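Local coordinates for acyl-[acyl-carrier-protein]--UDP-N-acetylglucosamine O-acyltransferase (Acinetobacter baumannii, PDB 4E6U) that catalyses transfer of an acyl chain from acyl carrier protein to UDP-N-acetylglucosamine, an early step of lipopolysaccharide synthesis, at residues A[116-121]-A[134-139]; A[152-157]-A[170-175]; A[34-39]-A[53-58]; A[84-89]-A[109-114]. One frame throughout, in Å; residues are numbered along the deposited sequence.

Interaction 1: A[116-121]-A[134-139]; sequences HNLLMV and HNIFAN. With EDO (1,2-ethanediol), chain J.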
loop_
_atom_site.group_PDB
_atom_site.type_symbol
_atom_site.label_atom_id
_atom_site.label_comp_id
_atom_site.label_asym_id
_atom_site.label_seq_id
_atom_site.Cartn_x
_atom_site.Cartn_y
_atom_site.Cartn_z
ATOM N N HIS A 116 1.526 18.901 14.348
ATOM C CA HIS A 116 2.921 18.554 14.116
ATOM C C HIS A 116 3.125 17.096 13.705
ATOM O O HIS A 116 4.177 16.516 13.963
ATOM C CB HIS A 116 3.794 18.909 15.340
ATOM C CG HIS A 116 3.793 20.368 15.662
ATOM N ND1 HIS A 116 4.557 21.278 14.965
ATOM C CD2 HIS A 116 3.117 21.074 16.596
ATOM C CE1 HIS A 116 4.351 22.488 15.458
ATOM N NE2 HIS A 116 3.477 22.392 16.443
ATOM N N ASN A 117 2.116 16.530 13.046
ATOM C CA ASN A 117 2.221 15.162 12.536
ATOM C C ASN A 117 2.744 15.152 11.115
ATOM O O ASN A 117 2.496 16.093 10.359
ATOM C CB ASN A 117 0.853 14.510 12.604
ATOM C CG ASN A 117 0.351 14.385 14.027
ATOM O OD1 ASN A 117 0.924 13.628 14.820
ATOM N ND2 ASN A 117 -0.719 15.076 14.361
ATOM N N LEU A 118 3.422 14.073 10.761
ATOM C CA LEU A 118 3.817 13.807 9.373
ATOM C C LEU A 118 3.122 12.534 8.939
ATOM O O LEU A 118 3.369 11.455 9.508
ATOM C CB LEU A 118 5.328 13.659 9.266
ATOM C CG LEU A 118 5.866 13.107 7.941
ATOM C CD1 LEU A 118 5.413 13.948 6.725
ATOM C CD2 LEU A 118 7.392 12.985 7.946
ATOM N N LEU A 119 2.217 12.671 7.971
ATOM C CA LEU A 119 1.526 11.542 7.350
ATOM C C LEU A 119 2.141 11.373 5.979
ATOM O O LEU A 119 1.859 12.159 5.072
ATOM C CB LEU A 119 0.013 11.779 7.274
ATOM C CG LEU A 119 -0.802 11.588 8.561
ATOM C CD1 LEU A 119 -0.431 12.642 9.594
ATOM C CD2 LEU A 119 -2.291 11.650 8.275
ATOM N N MET A 120 3.022 10.393 5.851
ATOM C CA MET A 120 3.690 10.158 4.572
ATOM C C MET A 120 2.747 9.568 3.550
ATOM O O MET A 120 1.583 9.277 3.833
ATOM C CB MET A 120 4.912 9.269 4.757
ATOM C CG MET A 120 6.008 9.964 5.524
ATOM S SD MET A 120 7.516 8.962 5.519
ATOM C CE MET A 120 8.359 9.581 6.960
ATOM N N VAL A 121 3.249 9.421 2.330
ATOM C CA VAL A 121 2.379 9.041 1.212
ATOM C C VAL A 121 1.517 7.831 1.544
ATOM O O VAL A 121 1.993 6.829 2.091
ATOM C CB VAL A 121 3.206 8.772 -0.069
ATOM C CG1 VAL A 121 2.380 8.134 -1.143
ATOM C CG2 VAL A 121 3.833 10.067 -0.593
ATOM N N HIS A 134 2.947 15.250 17.018
ATOM C CA HIS A 134 4.351 14.884 16.784
ATOM C C HIS A 134 4.563 13.433 16.370
ATOM O O HIS A 134 5.622 12.845 16.634
ATOM C CB HIS A 134 5.256 15.232 18.000
ATOM C CG HIS A 134 5.266 16.690 18.348
ATOM N ND1 HIS A 134 5.991 17.622 17.635
ATOM C CD2 HIS A 134 4.650 17.371 19.344
ATOM C CE1 HIS A 134 5.805 18.819 18.170
ATOM N NE2 HIS A 134 4.999 18.691 19.206
ATOM N N ASN A 135 3.572 12.864 15.696
ATOM C CA ASN A 135 3.680 11.495 15.224
ATOM C C ASN A 135 4.186 11.424 13.793
ATOM O O ASN A 135 4.044 12.392 13.040
ATOM C CB ASN A 135 2.329 10.818 15.311
ATOM C CG ASN A 135 1.784 10.816 16.723
ATOM O OD1 ASN A 135 2.379 10.197 17.617
ATOM N ND2 ASN A 135 0.668 11.492 16.940
ATOM N N ILE A 136 4.751 10.288 13.425
ATOM C CA ILE A 136 5.221 10.062 12.058
ATOM C C ILE A 136 4.631 8.758 11.591
ATOM O O ILE A 136 4.850 7.711 12.209
ATOM C CB ILE A 136 6.755 9.981 11.964
ATOM C CG1 ILE A 136 7.403 11.302 12.396
ATOM C CG2 ILE A 136 7.174 9.559 10.533
ATOM C CD1 ILE A 136 8.922 11.241 12.534
ATOM N N PHE A 137 3.873 8.810 10.500
ATOM C CA PHE A 137 3.343 7.625 9.833
ATOM C C PHE A 137 4.087 7.493 8.522
ATOM O O PHE A 137 3.966 8.361 7.651
ATOM C CB PHE A 137 1.853 7.780 9.565
ATOM C CG PHE A 137 1.039 8.057 10.793
ATOM C CD1 PHE A 137 0.471 7.008 11.512
ATOM C CD2 PHE A 137 0.878 9.356 11.250
ATOM C CE1 PHE A 137 -0.276 7.256 12.643
ATOM C CE2 PHE A 137 0.125 9.624 12.367
ATOM C CZ PHE A 137 -0.457 8.567 13.078
ATOM N N ALA A 138 4.880 6.443 8.383
ATOM C CA ALA A 138 5.620 6.217 7.151
ATOM C C ALA A 138 4.700 5.746 6.033
ATOM O O ALA A 138 3.499 5.557 6.218
ATOM C CB ALA A 138 6.769 5.245 7.376
ATOM N N ASN A 139 5.260 5.592 4.849
ATOM C CA ASN A 139 4.440 5.315 3.684
ATOM C C ASN A 139 3.534 4.117 3.848
ATOM O O ASN A 139 3.937 3.111 4.435
ATOM C CB ASN A 139 5.337 5.058 2.462
ATOM C CG ASN A 139 5.929 6.317 1.915
ATOM O OD1 ASN A 139 6.464 7.117 2.656
ATOM N ND2 ASN A 139 5.841 6.500 0.586
HETATM C C1 EDO J . 9.598 5.725 2.785
HETATM O O1 EDO J . 8.865 5.916 4.007
HETATM C C2 EDO J . 9.101 4.486 2.045
HETATM O O2 EDO J . 8.364 3.647 2.945
HETATM O O HOH W 1 6.107 14.520 13.193
#
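Asn117 and Asn135 run side by side and point the same way, their amide planes only 6° apart. Asn117 OD1 reaches to the next coil, accepting the backbone N-H of Asn135 at 2.9 Å and, weakly, Asn135 ND2 at 3.0 Å. With chi1 at -63°, Asn117 CG sits beside its own backbone N, which carries OD1 to that amide. Asn135 OD1 repeats the move one coil further on, taking Val153 N. Here the asparagines stack inside the left-handed parallel beta-helix formed by hexapeptide repeats. Its neighbouring strands pair through Leu118 N to Asn135 O, Phe137 N to Leu118 O and Met120 N to Phe137 O, and a water joins His116 O to Asn135 O. His116 and His134 also copy each other; their rings are almost coplanar in tilt but displaced, so His116 CB, 3.7 Å from the ring centroid, covers a face of His134. On the inner side Leu119 CG lies obliquely against the Phe137 ring, 3.9 Å from CD2. Opposite, Met120 stretches until its CE meets Ile136 CG2 at 3.8 Å. Asn139 crosses the Met120 side chain at about a right angle; Asn139 OD1 accepts ethanediol O1, probably from the crystallisation liquor, and Gln75 NE2 of a second subunit.

Interaction 2: A[152-157]-A[170-175]; sequences HVIVGG and YSMIGG
Two successive coils of the left-handed parallel beta-helix meet here, their strands 154-155 and 172-173 side by side in one of its flat faces, near the C-terminal end of the helical part. At the start of both segments an aromatic residue leans the same way: the His152 and Tyr170 rings are almost parallel, 5° apart, yet offset by so much that the contact falls on His152 CB, 3.6 Å from Tyr170 CD2. The His152 ring also meets that of His134 on the preceding coil. Between the strands, Ile173 N gives its hydrogen to Ile154 O at 2.9 Å in a nearly straight bond, while Gly156 N reaches Ile173 O at 2.8 Å along a more bent path of 149°. The bond from Ile154 N to Ser171 O is longer, at 3.2 Å. A water donates to both His152 O and Ser171 O, so the latter carbonyl is gripped twice. Inside the helix Val155 and Ile173 lie alongside each other, Val155 CG1 4.1 Å from Ile173 CG2. Val153 CG1 rests against Ser171 OG, whose hydrogen bond goes to Asp168 O in its own coil. The side chain of Val153, being apolar, offers no acceptor to the backbone amide of the next coil. The coils are therefore joined by main-chain bonds, the bridging water and apolar contacts, and Gly156, with no side chain, lets its CA come to 3.9 Å from Gly175 CA.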
loop_
_atom_site.group_PDB
_atom_site.type_symbol
_atom_site.label_atom_id
_atom_site.label_comp_id
_atom_site.label_asym_id
_atom_site.label_seq_id
_atom_site.Cartn_x
_atom_site.Cartn_y
_atom_site.Cartn_z
ATOM N N HIS A 152 4.337 11.537 19.680
ATOM C CA HIS A 152 5.725 11.111 19.460
ATOM C C HIS A 152 5.861 9.638 19.099
ATOM O O HIS A 152 6.855 8.991 19.428
ATOM C CB HIS A 152 6.584 11.460 20.688
ATOM C CG HIS A 152 6.714 12.925 20.911
ATOM N ND1 HIS A 152 7.558 13.713 20.160
ATOM C CD2 HIS A 152 6.097 13.753 21.784
ATOM C CE1 HIS A 152 7.460 14.967 20.569
ATOM N NE2 HIS A 152 6.574 15.018 21.544
ATOM N N VAL A 153 4.856 9.111 18.408
ATOM C CA VAL A 153 4.853 7.731 17.932
ATOM C C VAL A 153 5.445 7.670 16.520
ATOM O O VAL A 153 5.252 8.603 15.728
ATOM C CB VAL A 153 3.414 7.183 17.898
ATOM C CG1 VAL A 153 3.365 5.760 17.344
ATOM C CG2 VAL A 153 2.788 7.254 19.311
ATOM N N ILE A 154 6.160 6.599 16.206
ATOM C CA ILE A 154 6.644 6.393 14.839
ATOM C C ILE A 154 6.084 5.072 14.379
ATOM O O ILE A 154 6.260 4.039 15.046
ATOM C CB ILE A 154 8.174 6.382 14.745
ATOM C CG1 ILE A 154 8.737 7.725 15.220
ATOM C CG2 ILE A 154 8.649 6.034 13.308
ATOM C CD1 ILE A 154 10.251 7.789 15.306
ATOM N N VAL A 155 5.389 5.099 13.246
ATOM C CA VAL A 155 4.845 3.884 12.653
ATOM C C VAL A 155 5.573 3.604 11.346
ATOM O O VAL A 155 5.493 4.382 10.392
ATOM C CB VAL A 155 3.333 3.968 12.412
ATOM C CG1 VAL A 155 2.790 2.612 11.927
ATOM C CG2 VAL A 155 2.597 4.446 13.685
ATOM N N GLY A 156 6.309 2.501 11.303
ATOM C CA GLY A 156 7.102 2.156 10.130
ATOM C C GLY A 156 6.251 1.808 8.919
ATOM O O GLY A 156 5.088 1.430 9.026
ATOM N N GLY A 157 6.870 1.925 7.755
ATOM C CA GLY A 157 6.150 1.832 6.492
ATOM C C GLY A 157 5.455 0.512 6.282
ATOM O O GLY A 157 5.953 -0.549 6.691
ATOM N N TYR A 170 5.477 7.677 22.468
ATOM C CA TYR A 170 6.897 7.300 22.385
ATOM C C TYR A 170 7.149 5.862 21.948
ATOM O O TYR A 170 8.288 5.390 21.974
ATOM C CB TYR A 170 7.645 7.587 23.710
ATOM C CG TYR A 170 7.464 8.990 24.235
ATOM C CD1 TYR A 170 6.646 9.234 25.338
ATOM C CD2 TYR A 170 8.096 10.080 23.623
ATOM C CE1 TYR A 170 6.469 10.529 25.836
ATOM C CE2 TYR A 170 7.929 11.374 24.106
ATOM C CZ TYR A 170 7.108 11.589 25.204
ATOM O OH TYR A 170 6.951 12.877 25.673
ATOM N N SER A 171 6.090 5.164 21.547
ATOM C CA SER A 171 6.236 3.817 21.009
ATOM C C SER A 171 6.744 3.866 19.564
ATOM O O SER A 171 6.669 4.914 18.893
ATOM C CB SER A 171 4.917 3.061 21.090
ATOM O OG SER A 171 3.910 3.698 20.306
ATOM N N MET A 172 7.267 2.739 19.108
ATOM C CA MET A 172 7.735 2.606 17.728
ATOM C C MET A 172 7.259 1.300 17.169
ATOM O O MET A 172 7.445 0.244 17.776
ATOM C CB MET A 172 9.252 2.655 17.645
ATOM C CG MET A 172 9.876 3.961 18.117
ATOM S SD MET A 172 11.667 4.043 17.854
ATOM C CE MET A 172 11.756 3.879 16.069
ATOM N N ILE A 173 6.630 1.365 16.005
ATOM C CA ILE A 173 6.160 0.184 15.302
ATOM C C ILE A 173 7.106 -0.041 14.129
ATOM O O ILE A 173 7.293 0.847 13.298
ATOM C CB ILE A 173 4.680 0.367 14.828
ATOM C CG1 ILE A 173 3.741 0.296 16.040
ATOM C CG2 ILE A 173 4.288 -0.690 13.782
ATOM C CD1 ILE A 173 2.356 0.852 15.801
ATOM N N GLY A 174 7.717 -1.220 14.060
ATOM C CA GLY A 174 8.649 -1.521 12.970
ATOM C C GLY A 174 7.950 -1.573 11.626
ATOM O O GLY A 174 6.743 -1.810 11.542
ATOM N N GLY A 175 8.720 -1.359 10.566
ATOM C CA GLY A 175 8.172 -1.522 9.215
ATOM C C GLY A 175 7.480 -2.860 9.006
ATOM O O GLY A 175 7.876 -3.890 9.576
HETATM O O HOH W 2 8.558 7.010 18.807
#

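Interaction 3: A[34-39]-A[53-58]; sequences IGPQVT and GGFTRI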
loop_
_atom_site.group_PDB
_atom_site.type_symbol
_atom_site.label_atom_id
_atom_site.label_comp_id
_atom_site.label_asym_id
_atom_site.label_seq_id
_atom_site.Cartn_x
_atom_site.Cartn_y
_atom_site.Cartn_z
ATOM N N ILE A 34 -13.311 21.823 -2.289
ATOM C CA ILE A 34 -13.581 22.068 -0.881
ATOM C C ILE A 34 -15.077 21.932 -0.654
ATOM O O ILE A 34 -15.872 22.721 -1.190
ATOM C CB ILE A 34 -13.118 23.488 -0.448
ATOM C CG1 ILE A 34 -11.664 23.771 -0.842
ATOM C CG2 ILE A 34 -13.369 23.694 1.059
ATOM C CD1 ILE A 34 -10.649 22.791 -0.252
ATOM N N GLY A 35 -15.479 20.919 0.102
ATOM C CA GLY A 35 -16.877 20.639 0.277
ATOM C C GLY A 35 -17.553 21.486 1.348
ATOM O O GLY A 35 -16.963 22.401 1.936
ATOM N N PRO A 36 -18.814 21.158 1.615
ATOM C CA PRO A 36 -19.590 21.938 2.575
ATOM C C PRO A 36 -19.091 21.788 4.003
ATOM O O PRO A 36 -18.538 20.746 4.390
ATOM C CB PRO A 36 -20.995 21.359 2.430
ATOM C CG PRO A 36 -20.781 19.957 2.014
ATOM C CD PRO A 36 -19.600 20.042 1.070
ATOM N N GLN A 37 -19.300 22.838 4.799
ATOM C CA GLN A 37 -18.960 22.799 6.229
ATOM C C GLN A 37 -17.482 22.502 6.474
ATOM O O GLN A 37 -17.114 21.831 7.452
ATOM C CB GLN A 37 -19.852 21.797 6.984
ATOM C CG GLN A 37 -21.347 22.075 6.834
ATOM C CD GLN A 37 -21.727 23.440 7.354
ATOM O OE1 GLN A 37 -21.271 23.860 8.419
ATOM N NE2 GLN A 37 -22.577 24.143 6.605
ATOM N N VAL A 38 -16.634 22.989 5.578
ATOM C CA VAL A 38 -15.197 22.943 5.770
ATOM C C VAL A 38 -14.670 24.283 6.252
ATOM O O VAL A 38 -15.077 25.340 5.741
ATOM C CB VAL A 38 -14.474 22.508 4.469
ATOM C CG1 VAL A 38 -12.955 22.586 4.605
ATOM C CG2 VAL A 38 -14.919 21.092 4.093
ATOM N N THR A 39 -13.779 24.250 7.228
ATOM C CA THR A 39 -13.085 25.446 7.687
ATOM C C THR A 39 -11.610 25.204 7.541
ATOM O O THR A 39 -11.126 24.141 7.942
ATOM C CB THR A 39 -13.479 25.826 9.133
ATOM O OG1 THR A 39 -13.005 24.854 10.059
ATOM C CG2 THR A 39 -14.967 25.946 9.260
ATOM N N GLY A 53 -13.657 16.530 1.523
ATOM C CA GLY A 53 -15.025 16.086 1.213
ATOM C C GLY A 53 -16.105 16.964 1.833
ATOM O O GLY A 53 -17.052 17.376 1.157
ATOM N N GLY A 54 -15.961 17.234 3.126
ATOM C CA GLY A 54 -16.952 18.038 3.825
ATOM C C GLY A 54 -16.752 17.875 5.301
ATOM O O GLY A 54 -15.986 17.013 5.742
ATOM N N PHE A 55 -17.417 18.729 6.085
ATOM C CA PHE A 55 -17.508 18.510 7.537
ATOM C C PHE A 55 -16.138 18.278 8.172
ATOM O O PHE A 55 -15.928 17.327 8.925
ATOM C CB PHE A 55 -18.505 17.374 7.839
ATOM C CG PHE A 55 -19.862 17.644 7.301
ATOM C CD1 PHE A 55 -20.807 18.288 8.101
ATOM C CD2 PHE A 55 -20.189 17.329 5.988
ATOM C CE1 PHE A 55 -22.070 18.587 7.597
ATOM C CE2 PHE A 55 -21.457 17.619 5.483
ATOM C CZ PHE A 55 -22.388 18.252 6.289
ATOM N N THR A 56 -15.218 19.182 7.861
ATOM C CA THR A 56 -13.836 19.076 8.287
ATOM C C THR A 56 -13.352 20.430 8.781
ATOM O O THR A 56 -13.543 21.445 8.096
ATOM C CB THR A 56 -12.944 18.573 7.108
ATOM O OG1 THR A 56 -13.368 17.245 6.751
ATOM C CG2 THR A 56 -11.480 18.510 7.483
ATOM N N ARG A 57 -12.735 20.440 9.961
ATOM C CA ARG A 57 -12.086 21.634 10.490
ATOM C C ARG A 57 -10.596 21.413 10.404
ATOM O O ARG A 57 -10.099 20.417 10.935
ATOM C CB ARG A 57 -12.495 21.882 11.949
ATOM C CG ARG A 57 -13.975 22.126 12.106
ATOM C CD ARG A 57 -14.374 22.343 13.567
ATOM N NE ARG A 57 -15.826 22.242 13.707
ATOM C CZ ARG A 57 -16.485 21.181 14.169
ATOM N NH1 ARG A 57 -15.837 20.093 14.581
ATOM N NH2 ARG A 57 -17.813 21.214 14.227
ATOM N N ILE A 58 -9.891 22.290 9.694
ATOM C CA ILE A 58 -8.446 22.217 9.512
ATOM C C ILE A 58 -7.814 23.428 10.180
ATOM O O ILE A 58 -8.238 24.553 9.929
ATOM C CB ILE A 58 -8.073 22.183 8.006
ATOM C CG1 ILE A 58 -8.693 20.933 7.372
ATOM C CG2 ILE A 58 -6.558 22.215 7.813
ATOM C CD1 ILE A 58 -8.651 20.888 5.854
#
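Gln37 lies over one face of the Phe55 ring, its CB 4.1 Å from the ring centroid in a CH-pi contact displaced toward the rim. A chi1 of -57°, with CG beside the backbone N, brings Gln37 CG over the ring, 3.6 Å from Phe55 CE1; the bend at chi2 then carries the amide away. Pro36 CG adds an apolar touch to Phe55 CE2, and Trp85 of the next coil meets this phenylalanine edge-to-face. Farther along, Val38 CG2 packs on Gly54 CA at 3.7 Å. Among the polar contacts, Phe55 N donates to Pro36 O at 2.9 Å, and Thr56 N makes a longer, bent bond to Gln37 O. Past that bend the strands settle into regular pairing: Thr39 N to Thr56 O, then Ile58 N to Thr39 O at 2.8 Å. Thr56 OG1 turns back to Gly54 O within its own segment, approaching from above the carbonyl plane. Thr39 and Arg57 run alongside each other, with Thr39 OG1 3.5 Å from Arg57 CG, while the guanidinium goes on to Glu87. Turn stacked upon turn, then strand beside parallel strand, is how consecutive coils join at a corner of the left-handed beta-helix of hexapeptide-repeat acyltransferases.

Interaction 4: A[84-89]-A[109-114]; sequences TWLEIG and ALTKIG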
loop_
_atom_site.group_PDB
_atom_site.type_symbol
_atom_site.label_atom_id
_atom_site.label_comp_id
_atom_site.label_asym_id
_atom_site.label_seq_id
_atom_site.Cartn_x
_atom_site.Cartn_y
_atom_site.Cartn_z
ATOM N N THR A 84 -21.226 13.631 10.565
ATOM C CA THR A 84 -20.031 13.385 11.360
ATOM C C THR A 84 -18.871 14.174 10.770
ATOM O O THR A 84 -18.968 14.690 9.662
ATOM C CB THR A 84 -19.644 11.903 11.437
ATOM O OG1 THR A 84 -19.231 11.489 10.141
ATOM C CG2 THR A 84 -20.832 11.010 11.874
ATOM N N TRP A 85 -17.784 14.241 11.526
ATOM C CA TRP A 85 -16.738 15.237 11.321
ATOM C C TRP A 85 -15.333 14.658 11.317
ATOM O O TRP A 85 -15.078 13.560 11.836
ATOM C CB TRP A 85 -16.836 16.293 12.436
ATOM C CG TRP A 85 -18.072 17.117 12.319
ATOM C CD1 TRP A 85 -19.333 16.790 12.761
ATOM C CD2 TRP A 85 -18.179 18.398 11.698
ATOM N NE1 TRP A 85 -20.211 17.800 12.448
ATOM C CE2 TRP A 85 -19.530 18.801 11.806
ATOM C CE3 TRP A 85 -17.257 19.256 11.077
ATOM C CZ2 TRP A 85 -19.991 20.026 11.292
ATOM C CZ3 TRP A 85 -17.722 20.480 10.564
ATOM C CH2 TRP A 85 -19.075 20.840 10.681
ATOM N N LEU A 86 -14.437 15.443 10.738
ATOM C CA LEU A 86 -13.001 15.297 10.875
ATOM C C LEU A 86 -12.429 16.602 11.406
ATOM O O LEU A 86 -12.793 17.673 10.920
ATOM C CB LEU A 86 -12.330 14.948 9.525
ATOM C CG LEU A 86 -10.792 15.025 9.454
ATOM C CD1 LEU A 86 -10.159 13.975 10.351
ATOM C CD2 LEU A 86 -10.325 14.814 8.015
ATOM N N GLU A 87 -11.527 16.500 12.374
ATOM C CA GLU A 87 -10.749 17.641 12.836
ATOM C C GLU A 87 -9.263 17.387 12.667
ATOM O O GLU A 87 -8.774 16.298 12.993
ATOM C CB GLU A 87 -11.072 17.927 14.317
ATOM C CG GLU A 87 -12.425 18.573 14.521
ATOM C CD GLU A 87 -12.825 18.711 15.977
ATOM O OE1 GLU A 87 -12.070 18.265 16.872
ATOM O OE2 GLU A 87 -13.929 19.251 16.198
ATOM N N ILE A 88 -8.550 18.384 12.161
ATOM C CA ILE A 88 -7.114 18.354 12.004
ATOM C C ILE A 88 -6.575 19.598 12.706
ATOM O O ILE A 88 -7.122 20.689 12.503
ATOM C CB ILE A 88 -6.753 18.383 10.498
ATOM C CG1 ILE A 88 -7.155 17.064 9.833
ATOM C CG2 ILE A 88 -5.278 18.665 10.279
ATOM C CD1 ILE A 88 -7.178 17.137 8.302
ATOM N N GLY A 89 -5.523 19.435 13.503
ATOM C CA GLY A 89 -4.921 20.565 14.238
ATOM C C GLY A 89 -4.003 21.400 13.371
ATOM O O GLY A 89 -4.363 21.772 12.238
ATOM N N ALA A 109 -18.757 10.490 16.536
ATOM C CA ALA A 109 -19.012 11.281 15.316
ATOM C C ALA A 109 -17.819 12.157 14.931
ATOM O O ALA A 109 -17.981 13.203 14.310
ATOM C CB ALA A 109 -20.300 12.113 15.475
ATOM N N LEU A 110 -16.619 11.708 15.275
ATOM C CA LEU A 110 -15.436 12.558 15.103
ATOM C C LEU A 110 -14.160 11.754 14.932
ATOM O O LEU A 110 -13.807 10.911 15.755
ATOM C CB LEU A 110 -15.286 13.515 16.298
ATOM C CG LEU A 110 -14.062 14.435 16.297
ATOM C CD1 LEU A 110 -14.155 15.447 15.178
ATOM C CD2 LEU A 110 -13.936 15.137 17.661
ATOM N N THR A 111 -13.470 12.011 13.833
ATOM C CA THR A 111 -12.088 11.607 13.683
ATOM C C THR A 111 -11.254 12.823 13.984
ATOM O O THR A 111 -11.592 13.917 13.511
ATOM C CB THR A 111 -11.840 11.176 12.243
ATOM O OG1 THR A 111 -12.777 10.148 11.893
ATOM C CG2 THR A 111 -10.413 10.683 12.049
ATOM N N LYS A 112 -10.192 12.664 14.778
ATOM C CA LYS A 112 -9.408 13.812 15.240
ATOM C C LYS A 112 -7.932 13.542 15.126
ATOM O O LYS A 112 -7.458 12.493 15.573
ATOM C CB LYS A 112 -9.779 14.185 16.682
ATOM C CG LYS A 112 -9.049 15.401 17.209
ATOM C CD LYS A 112 -9.701 15.903 18.487
ATOM C CE LYS A 112 -9.030 17.177 18.984
ATOM N NZ LYS A 112 -9.311 18.365 18.107
ATOM N N ILE A 113 -7.208 14.454 14.489
ATOM C CA ILE A 113 -5.752 14.423 14.452
ATOM C C ILE A 113 -5.251 15.729 15.071
ATOM O O ILE A 113 -5.846 16.793 14.829
ATOM C CB ILE A 113 -5.184 14.154 12.989
ATOM C CG1 ILE A 113 -4.535 15.366 12.337
ATOM C CG2 ILE A 113 -6.180 13.358 12.115
ATOM C CD1 ILE A 113 -3.659 15.005 11.125
ATOM N N GLY A 114 -4.165 15.644 15.828
ATOM C CA GLY A 114 -3.607 16.807 16.490
ATOM C C GLY A 114 -2.705 17.635 15.608
ATOM O O GLY A 114 -3.089 17.990 14.476
#
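Glu87 N donates to Thr111 O at 2.8 Å, and Glu87 O takes Ile113 N at the same distance of 2.8 Å; these are the shortest of four main-chain bonds that tie strands 85-88 and 110-113. The two are parallel neighbours in one face of the left-handed beta-helix, with strands 93-94 and 99-101 between them in the chain. At the far end Gly89 N forms only weak bonds, to Ile113 O and Gly114 O. The Glu87 carboxylate has one named cationic partner on each oxygen: in the conformers given, OE1 takes Lys112 NZ at 3.0 Å in a salt bridge, and OE2 pairs with Arg57 NH1 from the preceding coil. The lysine comes to the anti side of OE1, 28° out of the carboxylate plane, after its chain bends at chi4 (70°) to bring NZ toward Glu87 OE1. The carboxylate also rests on hydrocarbon: Leu110 crosses Glu87 at about a right angle and puts CD1 3.6 Å from Glu87 CD. The other side of the sheet is mostly apolar, with Ile88 alongside Ile113 in the conformer given, though Thr111 OG1 bonds His101 O there. Leu86, with CG anti to its N (chi1 169°), sends CD1 obliquely over Thr111, where it stops 3.7 Å from Thr111 CG2.

All four contacts join consecutive coils of one beta-helix, yet they use two of its faces. Interactions 3 and 4 share a sheet, about 11 Å apart between centres, and are tied by a shared salt bridge and a main-chain pairing of Arg57 with Ile88. Interactions 1 and 2 adjoin in another sheet, where strands 136-137 and 154-155 are neighbours. Interaction 4 touches interaction 1 only lightly, through Ile113 and Leu119 in the interior. Each contact is buried on its inner side and more open outside: salt-bridged charges mark the outer side of 3 and 4, stacked rings and bridging waters that of 1 and 2. Interaction 1 also reaches a second subunit, whereas no other chain touches 3 or 4.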